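Phenol hydroxylase component phL (Pseudomonas stutzeri, PDB 3U52) probably serves as the helical beta subunit of a multicomponent phenol hydroxylase, supporting the subunit that carries out the hydroxylation of the aromatic ring. Local coordinates at residues Asn134-Lys139 with Glu203-Val208; Gln196-Leu201 with Tyr294-Pro299; Asp210-Thr215 with Glu280-Trp285. All blocks are in the same frame, centred on the assembly; numbering follows the deposited sequence.

Contact 1. Residues Asn134-Lys139 with Glu203-Val208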
# COMPACT_ATOMS: atom_id res chain seq x y z
N ASN D 134 29.33 -12.53 10.27
CA ASN D 134 28.57 -11.32 10.64
C ASN D 134 29.52 -10.17 11.03
O ASN D 134 29.39 -9.06 10.52
CB ASN D 134 27.56 -11.64 11.77
CG ASN D 134 27.01 -10.42 12.44
OD1 ASN D 134 27.43 -10.08 13.55
ND2 ASN D 134 26.03 -9.75 11.80
N MET D 135 30.48 -10.45 11.92
CA MET D 135 31.37 -9.38 12.41
C MET D 135 32.26 -8.82 11.28
O MET D 135 32.45 -7.58 11.17
CB MET D 135 32.21 -9.85 13.60
CG MET D 135 31.39 -10.27 14.83
SD MET D 135 32.53 -10.88 16.06
CE MET D 135 33.36 -9.33 16.48
N ASN D 136 32.77 -9.71 10.42
CA ASN D 136 33.63 -9.27 9.30
C ASN D 136 32.91 -8.42 8.28
O ASN D 136 33.45 -7.44 7.77
CB ASN D 136 34.26 -10.48 8.61
CG ASN D 136 35.27 -11.18 9.49
OD1 ASN D 136 35.55 -12.38 9.33
ND2 ASN D 136 35.82 -10.43 10.43
N ASN D 137 31.65 -8.76 8.01
CA ASN D 137 30.83 -7.97 7.10
C ASN D 137 30.34 -6.67 7.68
O ASN D 137 30.19 -5.72 6.92
CB ASN D 137 29.66 -8.84 6.56
CG ASN D 137 30.16 -9.87 5.54
OD1 ASN D 137 30.11 -11.12 5.74
ND2 ASN D 137 30.65 -9.36 4.43
N ALA D 138 30.06 -6.61 9.00
CA ALA D 138 29.87 -5.32 9.65
C ALA D 138 31.07 -4.40 9.52
O ALA D 138 30.92 -3.19 9.25
CB ALA D 138 29.49 -5.46 11.14
N LYS D 139 32.26 -4.96 9.76
CA LYS D 139 33.52 -4.20 9.48
C LYS D 139 33.59 -3.63 8.04
O LYS D 139 33.84 -2.44 7.86
CB LYS D 139 34.75 -5.04 9.88
CG LYS D 139 36.14 -4.32 9.91
CD LYS D 139 36.91 -4.70 8.65
CE LYS D 139 38.47 -4.57 8.72
NZ LYS D 139 38.92 -3.27 9.18
N GLU D 203 39.33 -16.47 14.20
CA GLU D 203 39.98 -15.44 15.01
C GLU D 203 41.04 -14.60 14.24
O GLU D 203 41.14 -13.36 14.43
CB GLU D 203 40.54 -16.02 16.33
CG GLU D 203 39.46 -16.59 17.22
CD GLU D 203 40.00 -17.09 18.54
OE1 GLU D 203 39.28 -17.83 19.27
OE2 GLU D 203 41.15 -16.71 18.85
N ASP D 204 41.78 -15.26 13.35
CA ASP D 204 42.75 -14.58 12.46
C ASP D 204 42.09 -13.56 11.50
O ASP D 204 42.56 -12.42 11.34
CB ASP D 204 43.57 -15.60 11.67
CG ASP D 204 44.64 -16.34 12.54
OD1 ASP D 204 44.90 -16.01 13.75
OD2 ASP D 204 45.19 -17.32 11.98
N THR D 205 40.98 -13.95 10.90
CA THR D 205 40.24 -13.01 10.05
C THR D 205 39.78 -11.73 10.77
O THR D 205 39.72 -10.66 10.15
CB THR D 205 39.04 -13.67 9.35
OG1 THR D 205 37.94 -13.85 10.28
CG2 THR D 205 39.46 -15.00 8.72
N LEU D 206 39.48 -11.85 12.06
CA LEU D 206 38.91 -10.77 12.83
C LEU D 206 39.91 -9.64 13.08
O LEU D 206 39.59 -8.57 13.59
CB LEU D 206 38.35 -11.33 14.14
CG LEU D 206 37.07 -12.20 14.08
CD1 LEU D 206 36.68 -12.69 15.45
CD2 LEU D 206 35.89 -11.39 13.52
N VAL D 207 41.16 -9.88 12.69
CA VAL D 207 42.23 -8.96 12.96
C VAL D 207 42.74 -8.37 11.61
O VAL D 207 43.58 -7.48 11.58
CB VAL D 207 43.23 -9.80 13.83
CG1 VAL D 207 44.55 -9.93 13.23
CG2 VAL D 207 43.13 -9.41 15.32
N VAL D 208 42.19 -8.82 10.50
CA VAL D 208 42.56 -8.30 9.16
C VAL D 208 42.14 -6.83 9.07
O VAL D 208 41.02 -6.47 9.42
CB VAL D 208 41.90 -9.16 8.01
CG1 VAL D 208 42.03 -8.48 6.60
CG2 VAL D 208 42.50 -10.54 8.00

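Contact 2. Residues Gln196-Leu201 with Tyr294-Pro299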
# COMPACT_ATOMS: atom_id res chain seq x y z
N GLN D 196 39.67 -26.73 16.14
CA GLN D 196 40.67 -25.70 16.45
C GLN D 196 41.26 -24.98 15.24
O GLN D 196 41.45 -23.78 15.28
CB GLN D 196 41.73 -26.16 17.48
CG GLN D 196 41.11 -26.55 18.81
CD GLN D 196 39.92 -25.63 19.22
OE1 GLN D 196 40.09 -24.44 19.49
NE2 GLN D 196 38.73 -26.22 19.30
N PRO D 197 41.55 -25.70 14.14
CA PRO D 197 42.02 -24.98 12.96
C PRO D 197 40.98 -23.95 12.46
O PRO D 197 41.34 -22.85 12.02
CB PRO D 197 42.21 -26.08 11.93
CG PRO D 197 42.56 -27.32 12.79
CD PRO D 197 41.59 -27.16 13.94
N MET D 198 39.70 -24.30 12.55
CA MET D 198 38.66 -23.34 12.08
C MET D 198 38.59 -22.16 13.02
O MET D 198 38.57 -21.01 12.59
CB MET D 198 37.32 -24.01 11.92
CG MET D 198 36.20 -23.01 11.54
SD MET D 198 36.33 -22.39 9.83
CE MET D 198 35.52 -23.71 8.95
N ARG D 199 38.58 -22.43 14.32
CA ARG D 199 38.42 -21.38 15.28
C ARG D 199 39.59 -20.40 15.22
O ARG D 199 39.39 -19.18 15.29
CB ARG D 199 38.32 -22.02 16.63
CG ARG D 199 37.79 -21.13 17.63
CD ARG D 199 37.73 -21.87 18.94
NE ARG D 199 38.22 -20.83 19.75
CZ ARG D 199 38.96 -20.92 20.81
NH1 ARG D 199 39.34 -22.07 21.36
NH2 ARG D 199 39.28 -19.76 21.28
N LYS D 200 40.82 -20.93 15.08
CA LYS D 200 42.01 -20.10 14.88
C LYS D 200 41.92 -19.27 13.60
O LYS D 200 42.28 -18.09 13.60
CB LYS D 200 43.31 -20.97 14.83
CG LYS D 200 44.58 -20.08 14.52
CD LYS D 200 45.90 -20.87 14.62
CE LYS D 200 47.09 -20.09 14.08
NZ LYS D 200 47.15 -18.67 14.57
N LEU D 201 41.47 -19.88 12.51
CA LEU D 201 41.32 -19.15 11.25
C LEU D 201 40.29 -18.01 11.42
O LEU D 201 40.55 -16.86 11.00
CB LEU D 201 40.92 -20.07 10.10
CG LEU D 201 40.33 -19.38 8.85
CD1 LEU D 201 41.36 -18.43 8.21
CD2 LEU D 201 39.80 -20.41 7.86
N TYR D 294 41.26 -24.26 3.34
CA TYR D 294 41.26 -25.71 3.11
C TYR D 294 41.70 -26.49 4.34
O TYR D 294 41.05 -27.47 4.74
CB TYR D 294 42.24 -26.00 1.97
CG TYR D 294 42.45 -27.46 1.71
CD1 TYR D 294 41.57 -28.17 0.90
CD2 TYR D 294 43.54 -28.14 2.29
CE1 TYR D 294 41.78 -29.54 0.63
CE2 TYR D 294 43.75 -29.51 2.05
CZ TYR D 294 42.88 -30.19 1.21
OH TYR D 294 43.08 -31.52 0.95
N GLU D 295 42.78 -26.04 4.96
CA GLU D 295 43.27 -26.71 6.14
C GLU D 295 42.31 -26.59 7.34
O GLU D 295 42.26 -27.50 8.20
CB GLU D 295 44.72 -26.25 6.46
CG GLU D 295 44.88 -25.32 7.67
CD GLU D 295 46.33 -25.22 8.18
OE1 GLU D 295 46.55 -25.62 9.35
OE2 GLU D 295 47.24 -24.76 7.40
N ALA D 296 41.53 -25.50 7.40
CA ALA D 296 40.52 -25.34 8.47
C ALA D 296 39.30 -26.27 8.28
O ALA D 296 38.68 -26.68 9.25
CB ALA D 296 40.10 -23.90 8.58
N LEU D 297 38.96 -26.55 7.03
CA LEU D 297 37.87 -27.44 6.70
C LEU D 297 38.27 -28.91 6.73
O LEU D 297 37.42 -29.76 6.83
CB LEU D 297 37.34 -27.10 5.32
CG LEU D 297 36.66 -25.72 5.30
CD1 LEU D 297 36.47 -25.27 3.91
CD2 LEU D 297 35.29 -25.73 6.11
N LYS D 298 39.57 -29.20 6.63
CA LYS D 298 40.04 -30.60 6.52
C LYS D 298 39.57 -31.52 7.69
O LYS D 298 39.01 -32.59 7.44
CB LYS D 298 41.57 -30.61 6.30
CG LYS D 298 42.28 -31.94 6.04
CD LYS D 298 43.60 -31.63 5.22
CE LYS D 298 44.86 -32.19 5.85
NZ LYS D 298 44.86 -33.71 5.86
N PRO D 299 39.78 -31.11 8.96
CA PRO D 299 39.27 -32.02 10.01
C PRO D 299 37.74 -32.28 10.00
O PRO D 299 37.28 -33.35 10.44
CB PRO D 299 39.68 -31.35 11.32
CG PRO D 299 40.38 -30.12 10.99
CD PRO D 299 40.42 -29.91 9.51
O HOH W 1 38.81 -26.95 12.04

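Contact 3. Residues Asp210-Thr215 with Glu280-Trp285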
# COMPACT_ATOMS: atom_id res chain seq x y z
N ASP D 210 42.65 -4.74 6.01
CA ASP D 210 42.26 -4.37 4.64
C ASP D 210 40.88 -4.94 4.36
O ASP D 210 40.71 -6.18 4.40
CB ASP D 210 43.27 -4.95 3.63
CG ASP D 210 43.05 -4.42 2.21
OD1 ASP D 210 41.91 -4.53 1.71
OD2 ASP D 210 44.01 -3.88 1.60
N TRP D 211 39.91 -4.08 4.06
CA TRP D 211 38.54 -4.61 3.99
C TRP D 211 38.33 -5.48 2.75
O TRP D 211 37.55 -6.47 2.77
CB TRP D 211 37.49 -3.51 4.12
CG TRP D 211 37.41 -2.50 2.99
CD1 TRP D 211 37.95 -1.25 2.99
CD2 TRP D 211 36.73 -2.65 1.73
NE1 TRP D 211 37.67 -0.61 1.80
CE2 TRP D 211 36.92 -1.44 1.01
CE3 TRP D 211 35.98 -3.67 1.14
CZ2 TRP D 211 36.34 -1.20 -0.27
CZ3 TRP D 211 35.42 -3.44 -0.14
CH2 TRP D 211 35.63 -2.23 -0.83
N PHE D 212 38.98 -5.15 1.65
CA PHE D 212 38.83 -6.02 0.49
C PHE D 212 39.51 -7.38 0.68
O PHE D 212 38.93 -8.42 0.34
CB PHE D 212 39.21 -5.39 -0.85
CG PHE D 212 38.51 -6.07 -2.00
CD1 PHE D 212 37.30 -5.57 -2.46
CD2 PHE D 212 39.02 -7.27 -2.57
CE1 PHE D 212 36.60 -6.21 -3.52
CE2 PHE D 212 38.34 -7.93 -3.60
CZ PHE D 212 37.12 -7.39 -4.10
N GLU D 213 40.70 -7.38 1.29
CA GLU D 213 41.32 -8.64 1.72
C GLU D 213 40.29 -9.42 2.54
O GLU D 213 40.06 -10.60 2.30
CB GLU D 213 42.60 -8.40 2.54
CG GLU D 213 43.36 -9.70 2.87
CD GLU D 213 44.56 -9.51 3.78
OE1 GLU D 213 45.12 -10.56 4.20
OE2 GLU D 213 44.96 -8.35 4.06
N LEU D 214 39.65 -8.74 3.50
CA LEU D 214 38.64 -9.37 4.34
C LEU D 214 37.43 -9.92 3.58
O LEU D 214 37.02 -11.06 3.83
CB LEU D 214 38.17 -8.41 5.45
CG LEU D 214 37.40 -9.05 6.61
CD1 LEU D 214 38.06 -10.26 7.23
CD2 LEU D 214 37.12 -7.98 7.63
N THR D 215 36.86 -9.14 2.65
CA THR D 215 35.70 -9.68 1.90
C THR D 215 36.07 -10.92 1.06
O THR D 215 35.30 -11.90 1.00
CB THR D 215 34.94 -8.59 1.07
OG1 THR D 215 33.65 -9.09 0.73
CG2 THR D 215 35.62 -8.27 -0.22
N GLU D 280 47.22 -8.93 -9.40
CA GLU D 280 48.45 -9.29 -8.64
C GLU D 280 48.20 -9.36 -7.13
O GLU D 280 48.57 -10.33 -6.47
CB GLU D 280 49.60 -8.28 -8.89
CG GLU D 280 50.36 -8.37 -10.26
CD GLU D 280 51.09 -7.05 -10.62
OE1 GLU D 280 51.62 -6.35 -9.71
OE2 GLU D 280 51.13 -6.69 -11.83
N LEU D 281 47.61 -8.29 -6.59
CA LEU D 281 47.29 -8.19 -5.17
C LEU D 281 46.32 -9.31 -4.73
O LEU D 281 46.53 -9.97 -3.71
CB LEU D 281 46.66 -6.83 -4.89
CG LEU D 281 47.10 -6.00 -3.69
CD1 LEU D 281 45.98 -5.01 -3.33
CD2 LEU D 281 47.52 -6.83 -2.47
N LEU D 282 45.28 -9.54 -5.52
CA LEU D 282 44.31 -10.58 -5.21
C LEU D 282 44.98 -11.95 -5.20
O LEU D 282 44.72 -12.76 -4.32
CB LEU D 282 43.14 -10.56 -6.22
CG LEU D 282 42.17 -9.35 -6.25
CD1 LEU D 282 41.11 -9.54 -7.32
CD2 LEU D 282 41.50 -9.18 -4.92
N GLN D 283 45.87 -12.20 -6.17
CA GLN D 283 46.55 -13.51 -6.19
C GLN D 283 47.39 -13.74 -4.91
O GLN D 283 47.49 -14.85 -4.38
CB GLN D 283 47.44 -13.62 -7.44
CG GLN D 283 47.99 -15.01 -7.61
CD GLN D 283 46.90 -16.02 -7.87
OE1 GLN D 283 46.18 -15.93 -8.87
NE2 GLN D 283 46.76 -16.99 -6.97
N LYS D 284 48.04 -12.69 -4.45
CA LYS D 284 48.88 -12.76 -3.26
C LYS D 284 47.99 -13.16 -2.06
O LYS D 284 48.33 -14.07 -1.29
CB LYS D 284 49.55 -11.40 -3.07
CG LYS D 284 50.28 -11.18 -1.75
CD LYS D 284 50.63 -9.68 -1.62
CE LYS D 284 50.53 -9.22 -0.16
NZ LYS D 284 51.05 -7.81 0.00
N TRP D 285 46.81 -12.52 -1.95
CA TRP D 285 45.90 -12.83 -0.83
C TRP D 285 45.35 -14.24 -0.95
O TRP D 285 45.34 -14.94 0.04
CB TRP D 285 44.77 -11.80 -0.66
CG TRP D 285 45.22 -10.46 -0.24
CD1 TRP D 285 46.31 -10.13 0.52
CD2 TRP D 285 44.57 -9.22 -0.56
NE1 TRP D 285 46.38 -8.76 0.70
CE2 TRP D 285 45.32 -8.18 0.04
CE3 TRP D 285 43.42 -8.89 -1.30
CZ2 TRP D 285 44.97 -6.83 -0.08
CZ3 TRP D 285 43.05 -7.55 -1.41
CH2 TRP D 285 43.84 -6.54 -0.82

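Contact 1. Residues Asn134-Lys139 with Glu203-Val208
M135 opens the contact with its CB, which lies 4.0 Å from CD2 of L206, an apolar touch on the type I turn T205-V208. L206 sets its CG anti to its carbonyl carbon (chi1 -71°), and this swings the isobutyl end back toward helix 126-143; the same side chain comes within about 4 Å of a bound xenon atom. One residue on, N136 has the closest backbone approach, its CA 6.5 Å from CA of L206. Its amide pushes between T205 and L206, crossing both side chains at about a right angle, with CG 3.9 Å from OG1 of T205 and 4.1 Å from CD2 of L206. OG1 of T205 is hydrogen-bonded to the carbonyl of V202, one turn earlier. K139 then brings its CE to 3.3 Å from O of V208, at the last residue of the turn, while NZ goes on to a salt bridge with D143 and a weak hydrogen bond to the carbonyl of D209. The lysine's charge is thus answered by D143 of its own helix, so no salt bridge ties the two segments, and packing does much of the holding.

Contact 2. Residues Gln196-Leu201 with Tyr294-Pro299
E295 meets P197 through its backbone: the carbonyl O of E295 lies 4.0 Å from CB of P197. The helix is kinked here, because P299, four residues on, has no N-H to offer that carbonyl, and the proline of the opposing helix packs beside it. A296 is the centre of the contact. Its CA lies 4.5 Å from CA of M198, and a side chain as small as a methyl suits an axis separation of only 7.7 Å, the two helical segments running nearly antiparallel at 147°. CB of A296 is 3.6 Å from CD2 of L201 and also sits against the carbonyl O of P197 and CA of M198. No direct hydrogen bond crosses, but one water does the work: it accepts from N of M198 and donates to O of A296, both at 2.8 Å, so it serves an amide in the first turn of helix 196-205. L297 points its CB away, yet its CD2 comes round to CE of M198 at 3.5 Å, a tight carbon pair; M198 gets there with CG anti to its backbone N (chi1 175°) and two further bends along the chain. P299 closes the row, its CG 4.0 Å from CG of P197 as the two rings slide past each other. Around this pair, L297 also packs on M225, M226 and L229 of helix 211-240 and on L310 of helix 307-322, L201 rests on I222, M198 touches W189 of helix 180-191, and R199 and K200 turn to another protein chain.

Contact 3. Residues Asp210-Thr215 with Glu280-Trp285
The backbones draw nearest at E213 and W285, whose CA atoms are 6.7 Å apart, while the axes of helical segments 211-215 and 280-285 stay 10.8 Å from each other and cross at 55°. That wide gap is filled mainly by the indole of W285. E213 lies flat across one face of it: CG stands 3.6 Å from the centroid of the five-membered ring, almost on the ring normal, as a CH-pi contact, and the carboxylate stacks within 6° of the ring plane. An extended chain with CG anti to the backbone N (chi1 -174°) lays the glutamate along the indole, and beyond it OE1 takes a hydrogen bond from NE1 of W289. On the opposite face CD2 of L281, one turn back in the same helix, lies 3.4 Å above the plane of W285, toward the rim. At the six-membered end, CZ2 of W285 is 3.5 Å from OD2 of D210. D210 is the N-cap of helix 211-240: its OD1 accepts from N of E213 at 3.1 Å in a nearly straight bond, the N-H coming from well above the carboxylate plane, and T63 and A64 hold the same carboxylate from outside. F212 brings CE2 to 3.6 Å from CD2 of L282, while CZ3 of W285 meets the edge of its ring, 4.2 Å from CD2 of F212. With W285 cut back to an alanine, a gap is likely to open between the helices and the methylenes of E213 to lose the face they lie on, its carboxylate less firmly set for W289. The arrangement is a capped helix start packed through a buried tryptophan, at home in the all-helical fold of the methane/phenol/alkene hydroxylase family.

How the contacts relate
Contacts 1 and 2 share helix 196-205, one at each end, centres about 16 Å apart; contacts 2 and 3 share helix 276-302, their centres about 20 Å apart and nearest atoms about 8 Å. Only contacts 1 and 3 touch, about 14 Å between centres: L214 presses its CD1 to 3.4 Å from O of T205 and its CD2 to 3.4 Å from CD of K139. Helix 211-240 begins shortly after the turn of contact 1. The side chain of L206 lies about 4 Å from a bound xenon, that of L297 about 12 Å from one. Of the xenon pocket, Y227 and D232 lie farther along helix 211-240, whose first turn makes contact 3, and Y257 on helix 251-274.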